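Local coordinates for legionella ubiquitin-specific protease A domain-containing protein (Legionella pneumophila subsp. pneumophila, PDB 5DGG) that probably cleaves ubiquitin from proteins as a clan CA cysteine protease, and is linked to metaeffector activity in this intracellular pathogen, at residues H63-L69 and L83-Y89. Sequence-based numbering, arbitrary orientation. Where two conformers were deposited one is given.
Sequences HWRGVYL and LELFDPY
H63 and R65 converge on the D87 carboxylate, each taking a separate oxygen. D87 CG lies anti to its backbone N (chi1 -175°), which carries the carboxylate across to both. The imidazole donates NE2-H to D87 OD1 at 2.7 Å, nearly straight (166°) and in its own ring plane, but from above the carboxylate plane. From the opposite face Y89 N reaches the same OD1 at 2.9 Å, closing an Asx turn. R65 NE alone bonds D87 OD2, a salt bridge of 2.9 Å; it comes from well above the carboxylate plane, the flat groups nearly perpendicular, so this is no two-pronged, coplanar bridge. Edge-to-face packing fixes the imidazole further: H63 CE1 sits over the centre of the Y89 ring, with C132 of helix 132-146 touching both. This arrangement is consistent with the His-Asp-Cys triad of Ulp1-like cysteine proteases (clan CA), here at the mouth of an antiparallel hairpin in the central sheet. Four backbone bonds tie its strands, G66 with F86 and Y68 with E84, the straightest being F86 N to G66 O (2.8 Å, 177°). V67 CG1 meets L83 CD1 at 3.7 Å while its CG2 meets L85 CD2, all three resting on V101 of helix 98-108. On the other face, bearing Y68 and F86, F86 CB touches the edge of the Y68 ring at CE2 (3.8 Å); Y68 OH is hydrogen-bonded to S140 OG, and Y139 stacks on F86.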
ATOM      1  N   HIS A  63      -6.429 -10.912   0.168  1.00 30.17           N
ATOM      2  CA  HIS A  63      -5.311 -10.688   1.039  1.00 29.91           C
ATOM      3  C   HIS A  63      -4.548  -9.393   0.611  1.00 27.31           C
ATOM      4  O   HIS A  63      -3.539  -9.484  -0.061  1.00 25.63           O
ATOM      5  CB  HIS A  63      -4.399 -11.926   0.958  1.00 30.22           C
ATOM      6  CG  HIS A  63      -3.278 -11.944   1.956  1.00 32.22           C
ATOM      7  ND1 HIS A  63      -3.127 -12.948   2.892  1.00 32.60           N
ATOM      8  CD2 HIS A  63      -2.282 -11.058   2.198  1.00 30.62           C
ATOM      9  CE1 HIS A  63      -2.050 -12.713   3.610  1.00 33.23           C
ATOM     10  NE2 HIS A  63      -1.531 -11.563   3.222  1.00 31.82           N
ATOM     11  N   TRP A  64      -5.048  -8.226   1.014  1.00 24.90           N
ATOM     12  CA  TRP A  64      -4.457  -6.944   0.643  1.00 24.83           C
ATOM     13  C   TRP A  64      -3.009  -6.867   1.067  1.00 24.08           C
ATOM     14  O   TRP A  64      -2.640  -7.334   2.149  1.00 24.67           O
ATOM     15  CB  TRP A  64      -5.242  -5.780   1.270  1.00 25.65           C
ATOM     16  CG  TRP A  64      -6.633  -5.670   0.660  1.00 26.56           C
ATOM     17  CD1 TRP A  64      -7.818  -6.105   1.210  1.00 27.21           C
ATOM     18  CD2 TRP A  64      -6.953  -5.094  -0.585  1.00 25.09           C
ATOM     19  NE1 TRP A  64      -8.863  -5.842   0.359  1.00 27.93           N
ATOM     20  CE2 TRP A  64      -8.366  -5.204  -0.749  1.00 27.96           C
ATOM     21  CE3 TRP A  64      -6.202  -4.485  -1.578  1.00 25.15           C
ATOM     22  CZ2 TRP A  64      -9.023  -4.749  -1.885  1.00 29.16           C
ATOM     23  CZ3 TRP A  64      -6.861  -3.986  -2.684  1.00 28.25           C
ATOM     24  CH2 TRP A  64      -8.268  -4.148  -2.848  1.00 26.80           C
ATOM     25  N   ARG A  65      -2.200  -6.328   0.172  1.00 22.26           N
ATOM     26  CA  ARG A  65      -0.809  -6.038   0.405  1.00 21.51           C
ATOM     27  C   ARG A  65      -0.479  -4.626  -0.082  1.00 21.00           C
ATOM     28  O   ARG A  65      -1.228  -4.003  -0.836  1.00 21.31           O
ATOM     29  CB  ARG A  65       0.067  -7.079  -0.311  1.00 22.36           C
ATOM     30  CG  ARG A  65      -0.038  -8.490   0.246  1.00 24.00           C
ATOM     31  CD  ARG A  65       0.817  -9.459  -0.554  1.00 26.26           C
ATOM     32  NE  ARG A  65       0.645 -10.827  -0.109  1.00 27.93           N
ATOM     33  CZ  ARG A  65      -0.275 -11.687  -0.571  1.00 29.01           C
ATOM     34  NH1 ARG A  65      -1.138 -11.372  -1.513  1.00 29.53           N
ATOM     35  NH2 ARG A  65      -0.319 -12.896  -0.072  1.00 31.74           N
ATOM     36  N   GLY A  66       0.631  -4.097   0.383  1.00 20.20           N
ATOM     37  CA  GLY A  66       1.051  -2.766  -0.004  1.00 20.54           C
ATOM     38  C   GLY A  66       2.366  -2.763  -0.743  1.00 19.83           C
ATOM     39  O   GLY A  66       3.256  -3.550  -0.456  1.00 18.39           O
ATOM     40  N   VAL A  67       2.443  -1.930  -1.767  1.00 18.30           N
ATOM     41  CA  VAL A  67       3.632  -1.727  -2.527  1.00 18.68           C
ATOM     42  C   VAL A  67       4.056  -0.273  -2.410  1.00 19.10           C
ATOM     43  O   VAL A  67       3.245   0.640  -2.709  1.00 19.68           O
ATOM     44  CB  VAL A  67       3.344  -2.046  -4.007  1.00 18.94           C
ATOM     45  CG1 VAL A  67       4.526  -1.680  -4.896  1.00 21.24           C
ATOM     46  CG2 VAL A  67       2.950  -3.480  -4.147  1.00 20.59           C
ATOM     47  N   TYR A  68       5.295  -0.040  -2.018  1.00 18.82           N
ATOM     48  CA  TYR A  68       5.833   1.316  -1.795  1.00 20.13           C
ATOM     49  C   TYR A  68       7.118   1.504  -2.565  1.00 19.95           C
ATOM     50  O   TYR A  68       8.147   0.884  -2.242  1.00 20.70           O
ATOM     51  CB  TYR A  68       6.020   1.623  -0.290  1.00 19.70           C
ATOM     52  CG  TYR A  68       4.816   1.209   0.459  1.00 19.36           C
ATOM     53  CD1 TYR A  68       3.765   2.072   0.588  1.00 19.62           C
ATOM     54  CD2 TYR A  68       4.716  -0.055   1.037  1.00 18.29           C
ATOM     55  CE1 TYR A  68       2.614   1.696   1.216  1.00 19.16           C
ATOM     56  CE2 TYR A  68       3.570  -0.446   1.661  1.00 18.77           C
ATOM     57  CZ  TYR A  68       2.512   0.423   1.732  1.00 19.55           C
ATOM     58  OH  TYR A  68       1.354   0.098   2.409  1.00 19.83           O
ATOM     59  N   LEU A  69       7.050   2.352  -3.588  1.00 19.40           N
ATOM     60  CA  LEU A  69       8.200   2.655  -4.434  0.60 21.38           C
ATOM     61  C   LEU A  69       8.770   4.011  -4.059  1.00 21.53           C
ATOM     62  O   LEU A  69       8.024   5.009  -3.976  1.00 22.26           O
ATOM     63  CB  LEU A  69       7.794   2.656  -5.925  0.60 22.46           C
ATOM     64  CG  LEU A  69       8.885   2.928  -6.975  0.60 24.33           C
ATOM     65  CD1 LEU A  69       9.915   1.812  -7.090  0.60 25.29           C
ATOM     66  CD2 LEU A  69       8.273   3.136  -8.357  0.60 25.35           C
ATOM     67  N   LEU A  83      11.812  -0.718  -3.657  1.00 21.48           N
ATOM     68  CA  LEU A  83      10.494  -1.240  -3.735  1.00 21.21           C
ATOM     69  C   LEU A  83      10.179  -2.084  -2.468  1.00 20.92           C
ATOM     70  O   LEU A  83      10.734  -3.188  -2.280  1.00 21.37           O
ATOM     71  CB  LEU A  83      10.442  -2.111  -4.971  1.00 24.88           C
ATOM     72  CG  LEU A  83       9.129  -2.735  -5.278  1.00 28.14           C
ATOM     73  CD1 LEU A  83       8.125  -1.637  -5.643  1.00 30.37           C
ATOM     74  CD2 LEU A  83       9.294  -3.814  -6.354  1.00 32.47           C
ATOM     75  N   GLU A  84       9.367  -1.553  -1.588  1.00 18.82           N
ATOM     76  CA  GLU A  84       8.977  -2.285  -0.375  1.00 21.05           C
ATOM     77  C   GLU A  84       7.665  -3.006  -0.621  1.00 20.77           C
ATOM     78  O   GLU A  84       6.682  -2.387  -1.062  1.00 21.20           O
ATOM     79  CB  GLU A  84       8.812  -1.334   0.806  1.00 20.51           C
ATOM     80  CG  GLU A  84       8.230  -2.010   2.026  1.00 23.37           C
ATOM     81  CD  GLU A  84       8.044  -1.113   3.253  1.00 26.41           C
ATOM     82  OE1 GLU A  84       8.438   0.082   3.204  1.00 26.03           O
ATOM     83  OE2 GLU A  84       7.435  -1.600   4.251  1.00 25.28           O
ATOM     84  N   LEU A  85       7.654  -4.298  -0.362  1.00 20.09           N
ATOM     85  CA  LEU A  85       6.484  -5.136  -0.501  1.00 20.52           C
ATOM     86  C   LEU A  85       6.011  -5.615   0.843  1.00 20.44           C
ATOM     87  O   LEU A  85       6.704  -6.378   1.502  1.00 21.21           O
ATOM     88  CB  LEU A  85       6.822  -6.326  -1.410  1.00 23.36           C
ATOM     89  CG  LEU A  85       7.389  -5.993  -2.797  1.00 25.49           C
ATOM     90  CD1 LEU A  85       7.722  -7.247  -3.643  1.00 25.89           C
ATOM     91  CD2 LEU A  85       6.471  -5.084  -3.562  1.00 27.27           C
ATOM     92  N   PHE A  86       4.862  -5.093   1.300  1.00 20.58           N
ATOM     93  CA  PHE A  86       4.336  -5.281   2.669  1.00 20.98           C
ATOM     94  C   PHE A  86       3.205  -6.309   2.663  1.00 20.60           C
ATOM     95  O   PHE A  86       2.249  -6.182   1.920  1.00 19.24           O
ATOM     96  CB  PHE A  86       3.818  -3.947   3.225  1.00 21.18           C
ATOM     97  CG  PHE A  86       3.032  -4.057   4.491  1.00 21.56           C
ATOM     98  CD1 PHE A  86       3.670  -4.180   5.705  1.00 21.86           C
ATOM     99  CD2 PHE A  86       1.640  -4.045   4.455  1.00 22.29           C
ATOM    100  CE1 PHE A  86       2.937  -4.260   6.879  1.00 23.05           C
ATOM    101  CE2 PHE A  86       0.913  -4.106   5.612  1.00 23.29           C
ATOM    102  CZ  PHE A  86       1.568  -4.202   6.838  1.00 23.06           C
ATOM    103  N   ASP A  87       3.341  -7.326   3.492  1.00 21.19           N
ATOM    104  CA  ASP A  87       2.276  -8.284   3.678  1.00 23.09           C
ATOM    105  C   ASP A  87       1.847  -8.268   5.163  1.00 22.66           C
ATOM    106  O   ASP A  87       2.678  -8.472   6.064  1.00 22.59           O
ATOM    107  CB  ASP A  87       2.816  -9.643   3.272  1.00 23.77           C
ATOM    108  CG  ASP A  87       1.768 -10.727   3.293  1.00 25.26           C
ATOM    109  OD1 ASP A  87       0.893 -10.719   4.176  1.00 26.03           O
ATOM    110  OD2 ASP A  87       1.846 -11.630   2.433  1.00 28.64           O
ATOM    111  N   PRO A  88       0.550  -7.998   5.439  1.00 23.19           N
ATOM    112  CA  PRO A  88       0.042  -7.990   6.808  1.00 25.11           C
ATOM    113  C   PRO A  88       0.424  -9.234   7.634  1.00 26.45           C
ATOM    114  O   PRO A  88       0.517  -9.142   8.871  1.00 29.15           O
ATOM    115  CB  PRO A  88      -1.466  -7.930   6.600  1.00 24.57           C
ATOM    116  CG  PRO A  88      -1.609  -7.167   5.333  1.00 23.87           C
ATOM    117  CD  PRO A  88      -0.485  -7.624   4.482  1.00 23.30           C
ATOM    118  N   TYR A  89       0.663 -10.366   6.995  1.00 27.46           N
ATOM    119  CA  TYR A  89       0.949 -11.622   7.763  1.00 30.63           C
ATOM    120  C   TYR A  89       2.395 -11.678   8.189  1.00 33.49           C
ATOM    121  O   TYR A  89       2.737 -12.376   9.134  1.00 30.21           O
ATOM    122  CB  TYR A  89       0.658 -12.900   6.973  1.00 32.26           C
ATOM    123  CG  TYR A  89      -0.781 -13.362   6.939  1.00 32.37           C
ATOM    124  CD1 TYR A  89      -1.834 -12.499   7.178  1.00 30.32           C
ATOM    125  CD2 TYR A  89      -1.081 -14.677   6.610  1.00 35.89           C
ATOM    126  CE1 TYR A  89      -3.156 -12.920   7.042  1.00 32.45           C
ATOM    127  CE2 TYR A  89      -2.397 -15.124   6.526  1.00 36.45           C
ATOM    128  CZ  TYR A  89      -3.430 -14.245   6.756  1.00 34.62           C
ATOM    129  OH  TYR A  89      -4.739 -14.683   6.655  1.00 35.43           O
TER